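Nuclear hormone receptor FTZ-F1 (Drosophila melanogaster, PDB 2XHS) probably regulates transcription as a nuclear receptor of the NR5A subfamily, through a helical ligand-binding domain that binds a Fushi tarazu peptide. Local coordinates at residues L9-P13 / M14-F18; M91-L94 / D95-H99; Q115-L119 / M120-L124. All blocks are in the same frame, centred on the assembly; numbering follows the deposited sequence.

Contact 1 of 3, residues L9-P13 / M14-F18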
ATOM      1  N   LEU A   9     -25.691   4.966   3.533  1.00 52.03           N
ATOM      2  CA  LEU A   9     -26.782   4.535   4.357  1.00 52.73           C
ATOM      3  C   LEU A   9     -26.740   3.048   4.566  1.00 53.17           C
ATOM      4  O   LEU A   9     -27.135   2.554   5.582  1.00 53.44           O
ATOM      5  CB  LEU A   9     -28.109   4.995   3.804  1.00 52.47           C
ATOM      6  CG  LEU A   9     -28.441   6.442   4.161  1.00 52.98           C
ATOM      7  CD1 LEU A   9     -29.735   6.866   3.570  1.00 50.17           C
ATOM      8  CD2 LEU A   9     -28.501   6.609   5.619  1.00 53.46           C
ATOM      9  N   ARG A  10     -26.269   2.335   3.586  1.00 53.77           N
ATOM     10  CA  ARG A  10     -26.226   0.896   3.654  1.00 53.17           C
ATOM     11  C   ARG A  10     -24.903   0.239   3.973  1.00 52.11           C
ATOM     12  O   ARG A  10     -24.763  -0.920   3.770  1.00 53.12           O
ATOM     13  CB  ARG A  10     -26.843   0.296   2.408  1.00 54.33           C
ATOM     14  CG  ARG A  10     -28.318   0.509   2.330  1.00 54.08           C
ATOM     15  CD  ARG A  10     -28.583   1.755   1.646  1.00 61.52           C
ATOM     16  NE  ARG A  10     -29.864   2.353   1.960  1.00 66.63           N
ATOM     17  CZ  ARG A  10     -30.185   3.564   1.559  1.00 71.42           C
ATOM     18  NH1 ARG A  10     -29.672   4.594   2.194  1.00 73.66           N
ATOM     19  NH2 ARG A  10     -31.001   3.762   0.546  1.00 73.12           N
ATOM     20  N   VAL A  11     -23.936   0.972   4.452  1.00 50.37           N
ATOM     21  CA  VAL A  11     -22.627   0.451   4.751  1.00 49.83           C
ATOM     22  C   VAL A  11     -22.459   0.060   6.196  1.00 50.10           C
ATOM     23  O   VAL A  11     -22.998   0.678   7.069  1.00 51.11           O
ATOM     24  CB  VAL A  11     -21.579   1.489   4.432  1.00 49.54           C
ATOM     25  CG1 VAL A  11     -20.232   0.928   4.614  1.00 48.14           C
ATOM     26  CG2 VAL A  11     -21.754   1.967   3.036  1.00 45.82           C
ATOM     27  N   SER A  12     -21.688  -0.980   6.440  1.00 50.26           N
ATOM     28  CA  SER A  12     -21.431  -1.421   7.780  1.00 50.62           C
ATOM     29  C   SER A  12     -20.573  -0.448   8.477  1.00 50.96           C
ATOM     30  O   SER A  12     -19.864   0.293   7.883  1.00 51.61           O
ATOM     31  CB  SER A  12     -20.733  -2.752   7.776  1.00 50.23           C
ATOM     32  OG  SER A  12     -20.250  -3.025   6.500  1.00 51.72           O
ATOM     33  N   PRO A  13     -20.676  -0.456   9.772  1.00 51.76           N
ATOM     34  CA  PRO A  13     -19.910   0.406  10.628  1.00 52.35           C
ATOM     35  C   PRO A  13     -18.456   0.098  10.535  1.00 53.76           C
ATOM     36  O   PRO A  13     -17.646   0.977  10.662  1.00 55.08           O
ATOM     37  CB  PRO A  13     -20.409   0.014  11.982  1.00 51.77           C
ATOM     38  CG  PRO A  13     -21.726  -0.382  11.763  1.00 50.73           C
ATOM     39  CD  PRO A  13     -21.839  -0.980  10.465  1.00 50.78           C
HETATM   40  N   MSE A  14     -18.135  -1.164  10.357  1.00 54.40           N
HETATM   41  CA  MSE A  14     -16.769  -1.590  10.370  1.00 54.82           C
HETATM   42  C   MSE A  14     -16.069  -0.933   9.258  1.00 51.77           C
HETATM   43  O   MSE A  14     -15.000  -0.418   9.407  1.00 50.62           O
HETATM   44  CB  MSE A  14     -16.732  -3.078  10.116  1.00 57.46           C
HETATM   45  CG  MSE A  14     -15.586  -3.801  10.756  1.00 65.69           C
HETATM   46 SE   MSE A  14     -15.311  -5.452   9.902  1.00 85.91          SE
HETATM   47  CE  MSE A  14     -14.272  -6.277  11.227  1.00 81.02           C
ATOM     48  N   ILE A  15     -16.695  -0.983   8.114  1.00 48.92           N
ATOM     49  CA  ILE A  15     -16.176  -0.359   6.941  1.00 46.41           C
ATOM     50  C   ILE A  15     -16.088   1.126   7.037  1.00 45.86           C
ATOM     51  O   ILE A  15     -15.197   1.733   6.520  1.00 45.80           O
ATOM     52  CB  ILE A  15     -16.980  -0.706   5.786  1.00 45.62           C
ATOM     53  CG1 ILE A  15     -16.680  -2.135   5.404  1.00 45.23           C
ATOM     54  CG2 ILE A  15     -16.610   0.168   4.682  1.00 46.71           C
ATOM     55  CD1 ILE A  15     -17.390  -2.579   4.237  1.00 46.61           C
ATOM     56  N   ARG A  16     -17.044   1.729   7.688  1.00 45.74           N
ATOM     57  CA  ARG A  16     -17.007   3.135   7.831  1.00 46.13           C
ATOM     58  C   ARG A  16     -15.803   3.446   8.629  1.00 47.52           C
ATOM     59  O   ARG A  16     -15.140   4.407   8.382  1.00 47.95           O
ATOM     60  CB  ARG A  16     -18.201   3.600   8.592  1.00 45.46           C
ATOM     61  CG  ARG A  16     -19.438   3.667   7.832  1.00 48.44           C
ATOM     62  CD  ARG A  16     -20.425   4.536   8.545  1.00 53.18           C
ATOM     63  NE  ARG A  16     -21.707   3.887   8.622  1.00 55.94           N
ATOM     64  CZ  ARG A  16     -22.203   3.401   9.737  1.00 58.75           C
ATOM     65  NH1 ARG A  16     -21.558   3.541  10.864  1.00 58.59           N
ATOM     66  NH2 ARG A  16     -23.357   2.800   9.732  1.00 62.41           N
ATOM     67  N   GLU A  17     -15.555   2.644   9.637  1.00 48.84           N
ATOM     68  CA  GLU A  17     -14.425   2.829  10.519  1.00 51.52           C
ATOM     69  C   GLU A  17     -13.108   2.665   9.839  1.00 50.89           C
ATOM     70  O   GLU A  17     -12.163   3.304  10.178  1.00 50.87           O
ATOM     71  CB  GLU A  17     -14.516   1.888  11.688  1.00 53.37           C
ATOM     72  CG  GLU A  17     -15.747   2.100  12.499  1.00 62.01           C
ATOM     73  CD  GLU A  17     -15.913   1.087  13.594  1.00 70.89           C
ATOM     74  OE1 GLU A  17     -14.948   0.374  13.889  1.00 73.79           O
ATOM     75  OE2 GLU A  17     -17.013   0.999  14.154  1.00 70.54           O
ATOM     76  N   PHE A  18     -13.045   1.746   8.910  1.00 50.26           N
ATOM     77  CA  PHE A  18     -11.884   1.559   8.113  1.00 49.73           C
ATOM     78  C   PHE A  18     -11.632   2.752   7.259  1.00 50.21           C
ATOM     79  O   PHE A  18     -10.536   3.168   7.078  1.00 50.71           O
ATOM     80  CB  PHE A  18     -12.109   0.383   7.219  1.00 50.34           C
ATOM     81  CG  PHE A  18     -12.102  -0.904   7.924  1.00 50.30           C
ATOM     82  CD1 PHE A  18     -11.579  -1.010   9.165  1.00 51.25           C
ATOM     83  CD2 PHE A  18     -12.613  -2.014   7.343  1.00 53.19           C
ATOM     84  CE1 PHE A  18     -11.563  -2.192   9.797  1.00 54.03           C
ATOM     85  CE2 PHE A  18     -12.595  -3.190   7.989  1.00 53.92           C
ATOM     86  CZ  PHE A  18     -12.072  -3.277   9.208  1.00 54.08           C
TER

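Contact 2 of 3, residues M91-L94 / D95-H99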
HETATM    1  N   MSE A  91       1.237  -3.686  -0.190  1.00 41.90           N
HETATM    2  CA  MSE A  91       0.442  -2.524   0.081  1.00 43.32           C
HETATM    3  C   MSE A  91       0.789  -1.340  -0.733  1.00 42.46           C
HETATM    4  O   MSE A  91      -0.055  -0.599  -1.092  1.00 42.45           O
HETATM    5  CB  MSE A  91       0.434  -2.183   1.533  1.00 44.96           C
HETATM    6  CG  MSE A  91      -0.884  -2.425   2.170  1.00 52.89           C
HETATM    7 SE   MSE A  91      -0.675  -3.426   3.747  1.00 81.73          SE
HETATM    8  CE  MSE A  91       0.632  -2.497   4.666  1.00 76.10           C
ATOM      9  N   LEU A  92       2.038  -1.138  -1.032  1.00 41.97           N
ATOM     10  CA  LEU A  92       2.394   0.036  -1.751  1.00 41.30           C
ATOM     11  C   LEU A  92       1.776   0.104  -3.100  1.00 40.11           C
ATOM     12  O   LEU A  92       1.408   1.142  -3.546  1.00 41.33           O
ATOM     13  CB  LEU A  92       3.886   0.114  -1.898  1.00 42.14           C
ATOM     14  CG  LEU A  92       4.670   0.315  -0.634  1.00 46.49           C
ATOM     15  CD1 LEU A  92       6.044   0.622  -1.010  1.00 49.18           C
ATOM     16  CD2 LEU A  92       4.098   1.442   0.117  1.00 52.82           C
ATOM     17  N   VAL A  93       1.707  -1.012  -3.776  1.00 39.43           N
ATOM     18  CA  VAL A  93       1.125  -1.073  -5.086  1.00 38.78           C
ATOM     19  C   VAL A  93      -0.338  -0.741  -5.069  1.00 39.89           C
ATOM     20  O   VAL A  93      -0.813   0.063  -5.818  1.00 40.55           O
ATOM     21  CB  VAL A  93       1.301  -2.482  -5.591  1.00 38.06           C
ATOM     22  CG1 VAL A  93       0.659  -2.677  -6.901  1.00 35.09           C
ATOM     23  CG2 VAL A  93       2.733  -2.789  -5.694  1.00 36.96           C
ATOM     24  N   LEU A  94      -1.048  -1.356  -4.162  1.00 41.27           N
ATOM     25  CA  LEU A  94      -2.440  -1.100  -4.007  1.00 41.62           C
ATOM     26  C   LEU A  94      -2.672   0.330  -3.631  1.00 40.93           C
ATOM     27  O   LEU A  94      -3.543   0.964  -4.126  1.00 41.79           O
ATOM     28  CB  LEU A  94      -2.969  -1.991  -2.921  1.00 41.45           C
ATOM     29  CG  LEU A  94      -4.446  -1.870  -2.622  1.00 41.45           C
ATOM     30  CD1 LEU A  94      -5.213  -2.643  -3.575  1.00 38.04           C
ATOM     31  CD2 LEU A  94      -4.668  -2.382  -1.280  1.00 44.23           C
ATOM     32  N   ASP A  95      -1.869   0.848  -2.746  1.00 39.82           N
ATOM     33  CA  ASP A  95      -2.038   2.201  -2.352  1.00 39.07           C
ATOM     34  C   ASP A  95      -1.831   3.021  -3.557  1.00 39.22           C
ATOM     35  O   ASP A  95      -2.457   4.005  -3.739  1.00 40.49           O
ATOM     36  CB  ASP A  95      -0.979   2.603  -1.370  1.00 38.67           C
ATOM     37  CG  ASP A  95      -1.262   2.171  -0.006  1.00 39.09           C
ATOM     38  OD1 ASP A  95      -2.371   1.788   0.288  1.00 43.93           O
ATOM     39  OD2 ASP A  95      -0.378   2.287   0.805  1.00 41.34           O
ATOM     40  N   HIS A  96      -0.866   2.666  -4.358  1.00 39.20           N
ATOM     41  CA  HIS A  96      -0.644   3.398  -5.574  1.00 39.84           C
ATOM     42  C   HIS A  96      -1.766   3.170  -6.521  1.00 39.78           C
ATOM     43  O   HIS A  96      -2.151   4.009  -7.249  1.00 40.32           O
ATOM     44  CB  HIS A  96       0.699   3.083  -6.192  1.00 39.50           C
ATOM     45  CG  HIS A  96       1.305   4.251  -6.896  1.00 45.14           C
ATOM     46  ND1 HIS A  96       1.188   4.453  -8.251  1.00 47.84           N
ATOM     47  CD2 HIS A  96       1.994   5.308  -6.424  1.00 44.95           C
ATOM     48  CE1 HIS A  96       1.793   5.568  -8.584  1.00 43.09           C
ATOM     49  NE2 HIS A  96       2.296   6.102  -7.494  1.00 45.26           N
ATOM     50  N   LEU A  97      -2.294   1.986  -6.515  1.00 40.29           N
ATOM     51  CA  LEU A  97      -3.380   1.719  -7.385  1.00 39.62           C
ATOM     52  C   LEU A  97      -4.490   2.611  -6.976  1.00 39.88           C
ATOM     53  O   LEU A  97      -5.196   3.116  -7.780  1.00 41.03           O
ATOM     54  CB  LEU A  97      -3.775   0.276  -7.281  1.00 38.77           C
ATOM     55  CG  LEU A  97      -3.121  -0.506  -8.383  1.00 39.06           C
ATOM     56  CD1 LEU A  97      -3.282  -1.910  -8.111  1.00 42.84           C
ATOM     57  CD2 LEU A  97      -3.796  -0.177  -9.629  1.00 38.72           C
ATOM     58  N   HIS A  98      -4.649   2.804  -5.698  1.00 39.03           N
ATOM     59  CA  HIS A  98      -5.704   3.640  -5.206  1.00 38.80           C
ATOM     60  C   HIS A  98      -5.614   5.090  -5.601  1.00 39.37           C
ATOM     61  O   HIS A  98      -6.567   5.688  -5.959  1.00 39.93           O
ATOM     62  CB  HIS A  98      -5.650   3.526  -3.716  1.00 38.73           C
ATOM     63  CG  HIS A  98      -6.420   4.557  -2.978  1.00 40.00           C
ATOM     64  ND1 HIS A  98      -5.845   5.382  -2.054  1.00 39.68           N
ATOM     65  CD2 HIS A  98      -7.730   4.845  -2.972  1.00 41.77           C
ATOM     66  CE1 HIS A  98      -6.760   6.164  -1.536  1.00 39.49           C
ATOM     67  NE2 HIS A  98      -7.912   5.858  -2.081  1.00 42.17           N
ATOM     68  N   HIS A  99      -4.464   5.680  -5.454  1.00 39.92           N
ATOM     69  CA  HIS A  99      -4.277   7.059  -5.793  1.00 39.65           C
ATOM     70  C   HIS A  99      -4.329   7.374  -7.237  1.00 40.05           C
ATOM     71  O   HIS A  99      -4.764   8.403  -7.639  1.00 38.92           O
ATOM     72  CB  HIS A  99      -3.014   7.557  -5.161  1.00 39.66           C
ATOM     73  CG  HIS A  99      -3.102   7.613  -3.685  1.00 41.08           C
ATOM     74  ND1 HIS A  99      -3.796   8.587  -3.026  1.00 42.77           N
ATOM     75  CD2 HIS A  99      -2.630   6.788  -2.739  1.00 42.95           C
ATOM     76  CE1 HIS A  99      -3.730   8.373  -1.735  1.00 45.73           C
ATOM     77  NE2 HIS A  99      -3.024   7.287  -1.533  1.00 42.98           N
TER

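Contact 3 of 3, residues Q115-L119 / M120-L124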
ATOM      1  N   GLN A 115      13.815  19.179 -13.159  1.00 58.01           N
ATOM      2  CA  GLN A 115      14.026  17.768 -13.150  1.00 56.72           C
ATOM      3  C   GLN A 115      12.651  17.147 -13.068  1.00 55.38           C
ATOM      4  O   GLN A 115      11.726  17.757 -12.602  1.00 55.04           O
ATOM      5  CB  GLN A 115      14.869  17.406 -11.948  1.00 57.08           C
ATOM      6  CG  GLN A 115      16.092  16.598 -12.265  1.00 56.03           C
ATOM      7  CD  GLN A 115      16.996  16.475 -11.095  1.00 55.17           C
ATOM      8  OE1 GLN A 115      17.143  17.394 -10.327  1.00 54.32           O
ATOM      9  NE2 GLN A 115      17.608  15.340 -10.950  1.00 53.44           N
ATOM     10  N   VAL A 116      12.508  15.930 -13.537  1.00 53.80           N
ATOM     11  CA  VAL A 116      11.211  15.308 -13.568  1.00 52.77           C
ATOM     12  C   VAL A 116      11.178  14.033 -12.759  1.00 52.31           C
ATOM     13  O   VAL A 116      11.998  13.183 -12.948  1.00 53.02           O
ATOM     14  CB  VAL A 116      10.825  15.019 -15.020  1.00 52.73           C
ATOM     15  CG1 VAL A 116       9.580  14.207 -15.102  1.00 52.90           C
ATOM     16  CG2 VAL A 116      10.640  16.293 -15.747  1.00 52.38           C
ATOM     17  N   PHE A 117      10.197  13.891 -11.884  1.00 50.97           N
ATOM     18  CA  PHE A 117      10.086  12.697 -11.080  1.00 50.22           C
ATOM     19  C   PHE A 117       9.012  11.789 -11.589  1.00 49.81           C
ATOM     20  O   PHE A 117       7.908  12.200 -11.756  1.00 50.20           O
ATOM     21  CB  PHE A 117       9.780  13.042  -9.635  1.00 49.43           C
ATOM     22  CG  PHE A 117       9.816  11.865  -8.721  1.00 51.26           C
ATOM     23  CD1 PHE A 117      11.005  11.315  -8.336  1.00 52.00           C
ATOM     24  CD2 PHE A 117       8.670  11.294  -8.261  1.00 50.53           C
ATOM     25  CE1 PHE A 117      11.029  10.260  -7.527  1.00 50.16           C
ATOM     26  CE2 PHE A 117       8.714  10.241  -7.470  1.00 48.85           C
ATOM     27  CZ  PHE A 117       9.887   9.730  -7.096  1.00 51.92           C
ATOM     28  N   ASN A 118       9.342  10.532 -11.807  1.00 48.79           N
ATOM     29  CA  ASN A 118       8.387   9.581 -12.280  1.00 47.64           C
ATOM     30  C   ASN A 118       7.656   9.037 -11.118  1.00 47.12           C
ATOM     31  O   ASN A 118       8.127   8.183 -10.449  1.00 48.83           O
ATOM     32  CB  ASN A 118       9.120   8.451 -12.943  1.00 47.90           C
ATOM     33  CG  ASN A 118       8.222   7.504 -13.619  1.00 49.41           C
ATOM     34  OD1 ASN A 118       7.294   7.893 -14.262  1.00 57.54           O
ATOM     35  ND2 ASN A 118       8.488   6.249 -13.480  1.00 48.34           N
ATOM     36  N   LEU A 119       6.484   9.577 -10.885  1.00 47.16           N
ATOM     37  CA  LEU A 119       5.602   9.198  -9.811  1.00 47.44           C
ATOM     38  C   LEU A 119       5.145   7.792  -9.985  1.00 47.64           C
ATOM     39  O   LEU A 119       4.941   7.079  -9.059  1.00 45.95           O
ATOM     40  CB  LEU A 119       4.405  10.119  -9.780  1.00 46.87           C
ATOM     41  CG  LEU A 119       4.670  11.530  -9.324  1.00 47.94           C
ATOM     42  CD1 LEU A 119       3.594  12.412  -9.797  1.00 48.09           C
ATOM     43  CD2 LEU A 119       4.676  11.527  -7.859  1.00 46.35           C
HETATM   44  N   MSE A 120       5.000   7.421 -11.228  1.00 49.02           N
HETATM   45  CA  MSE A 120       4.529   6.145 -11.657  1.00 51.22           C
HETATM   46  C   MSE A 120       5.455   5.063 -11.188  1.00 51.06           C
HETATM   47  O   MSE A 120       5.046   3.969 -10.953  1.00 50.37           O
HETATM   48  CB  MSE A 120       4.447   6.181 -13.169  1.00 53.18           C
HETATM   49  CG  MSE A 120       3.914   4.970 -13.847  1.00 58.45           C
HETATM   50 SE   MSE A 120       2.208   4.507 -13.330  1.00 77.91          SE
HETATM   51  CE  MSE A 120       2.070   2.972 -14.372  1.00 77.64           C
ATOM     52  N   SER A 121       6.713   5.410 -11.046  1.00 51.38           N
ATOM     53  CA  SER A 121       7.752   4.520 -10.563  1.00 50.88           C
ATOM     54  C   SER A 121       7.462   4.070  -9.187  1.00 49.38           C
ATOM     55  O   SER A 121       7.659   2.950  -8.846  1.00 48.97           O
ATOM     56  CB  SER A 121       9.048   5.265 -10.497  1.00 50.25           C
ATOM     57  OG  SER A 121       9.700   5.179 -11.723  1.00 58.90           O
ATOM     58  N   LEU A 122       6.925   4.965  -8.408  1.00 47.50           N
ATOM     59  CA  LEU A 122       6.677   4.723  -7.039  1.00 45.98           C
ATOM     60  C   LEU A 122       5.799   3.549  -6.928  1.00 45.63           C
ATOM     61  O   LEU A 122       5.837   2.857  -5.966  1.00 46.76           O
ATOM     62  CB  LEU A 122       5.950   5.901  -6.472  1.00 45.38           C
ATOM     63  CG  LEU A 122       6.905   6.911  -5.933  1.00 46.66           C
ATOM     64  CD1 LEU A 122       6.137   8.029  -5.393  1.00 46.64           C
ATOM     65  CD2 LEU A 122       7.690   6.245  -4.873  1.00 45.14           C
ATOM     66  N   GLY A 123       4.965   3.324  -7.898  1.00 44.22           N
ATOM     67  CA  GLY A 123       4.056   2.226  -7.773  1.00 43.59           C
ATOM     68  C   GLY A 123       4.539   1.027  -8.492  1.00 44.08           C
ATOM     69  O   GLY A 123       3.909   0.017  -8.479  1.00 44.51           O
ATOM     70  N   LEU A 124       5.645   1.166  -9.181  1.00 44.10           N
ATOM     71  CA  LEU A 124       6.194   0.052  -9.883  1.00 44.66           C
ATOM     72  C   LEU A 124       7.392  -0.396  -9.147  1.00 45.56           C
ATOM     73  O   LEU A 124       7.961  -1.392  -9.461  1.00 46.55           O
ATOM     74  CB  LEU A 124       6.560   0.434 -11.299  1.00 44.21           C
ATOM     75  CG  LEU A 124       5.368   0.867 -12.132  1.00 43.37           C
ATOM     76  CD1 LEU A 124       5.806   1.561 -13.340  1.00 39.17           C
ATOM     77  CD2 LEU A 124       4.560  -0.302 -12.491  1.00 44.12           C
TER

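Contact 1 of 3, residues L9-P13 / M14-F18
Arg-16 N donates a hydrogen bond to Ser-12 O, 3.2 Å away, with an N-H...O angle of 150°. The donor is tilted about 20° from the plane of that carbonyl. This is one of the opening bonds of helix 13-20. A second, from Glu-17 N to Pro-13 O, follows it, although the position of that oxygen is less certain in the model.

The Arg-16 side chain turns back along the helix start. Its CG is anti to the carbonyl carbon (chi1 -78°), and the chain bends at chi3. The guanidinium therefore lies across the first residues. One face looks onto Ser-12 O and Pro-13 CA, both offset toward the rim. Arg-16 NH1 is 3.5 Å from Pro-13 CA, and Arg-16 NH2 is 3.4 Å from Val-11 O.

Val-11 and Ile-15 make the apolar part of the contact. Val-11 CG1, anti to the backbone N, meets Ile-15 CG2 at 3.7 Å, and the two side chains cross at about a right angle. Ser-12 OG lies 3.7 Å from Ile-15 CD1. Ile-15 also reaches Cys-153 of helix 148-159.

The contact is a helix N-terminus. Ser-12 occupies the N-cap position but makes no side-chain capping bond. Pro-13, in the first turn, has no N-H to leave without a partner. Val-11 O and Ser-12 O near the guanidinium may partly offset the unfavourable effect of a positive group at a helix N-terminus. Val-11 before the helix and Ile-15 in its first turn both pack on Tyr-187 of helix 170-191, so the incoming loop and the helix start share one apolar surface.

Contact 2 of 3, residues M91-L94 / D95-H99
His-98 N gives a hydrogen bond to Leu-94 O at 2.7 Å, with an N-H...O angle of 150°. His-96 N is likewise hydrogen-bonded to Leu-92 O, one turn back. Asp-95 N meets Met-91 O at 2.8 Å, in a straighter bond (162°). These i to i+4 bonds are those of a regular alpha helix.

The Asp-95 side chain stays close to the preceding turn. Its CG is anti to the carbonyl carbon (chi1 -81°), which sets the carboxylate beside Met-91 O. Both groups are acceptors and do not bond to each other. Asp-95 OD1 is hydrogen-bonded to the hydroxyl of Tyr-151, with a long, weak ion pair to Lys-155. With an alanine here, the Tyr-151 hydroxyl would probably lose this hydrogen-bond partner and Lys-155 its nearby negative charge.

On another side of the helix, Val-93 CG1 and Leu-97 CD1 touch at 4.2 Å. The two side chains lie side by side and point the same way.

This turn belongs to helix 77-102, in the middle of the helical sandwich of a nuclear receptor ligand-binding domain. Leu-92 packs on Leu-55 and Asn-58 of helix 47-67. Leu-94 meets Ile-158 of helix 148-159, and Val-93 meets Ile-209 and Met-212 of helix 198-224.

Contact 3 of 3, residues Q115-L119 / M120-L124
The Phe-117 ring meets Leu-122 with its edge. Leu-122 CD1 lies near the ring plane, 4.0 Å from Phe-117 CE2, and Leu-122 CG is only slightly farther, at 4.1 Å. The two side chains cross at about a right angle. Phe-117 CG is anti to the backbone N (chi1 -173°), which carries the ring forward from the strand to the leucine. The other flat group, the Asn-118 amide, lies beside Ser-121, but its orientation in the model is doubtful.

The backbone turns sharply here. Ser-121 N is hydrogen-bonded to Asn-118 O at 3.2 Å, and Leu-122 N to Leu-119 O at 3.0 Å. In both bonds the donor sits well above the carbonyl plane, by 65° in the first and 58° in the second. Gly-123 N to Met-120 O and Leu-124 N to Ser-121 O continue the pattern. Each bond joins residues three apart, so the chain winds through successive tight turns as it leaves the strand.

The strand 116-118 pairs antiparallel with 108-110, and Phe-117 is backbone-bonded to Thr-109 there. The two strands make the small beta hairpin familiar from nuclear receptor ligand-binding domains. Beyond it, Leu-122 packs on Met-51, Val-54 and Leu-55 of helix 47-67, while Met-120 touches Arg-100 of helix 77-102.

The three contacts follow one another along the chain. All are local, between adjoining segments, so none closes a long loop, and none nests in or crosses another. Contact 1 comes first, where the N-terminal chain enters helix 13-20 at the periphery. Contact 2 is a turn of the central helix 77-102, its centre about 21 Å from that of contact 1. Contact 3 runs from strand 116-118 into the turns that follow it, and lies across the chain's centre from contact 1, about 33 Å between centres. Contacts 2 and 3 touch: the His-96 ring packs against Leu-119, Leu-122 and Gly-123. This joins the central helix to the turn that follows the hairpin.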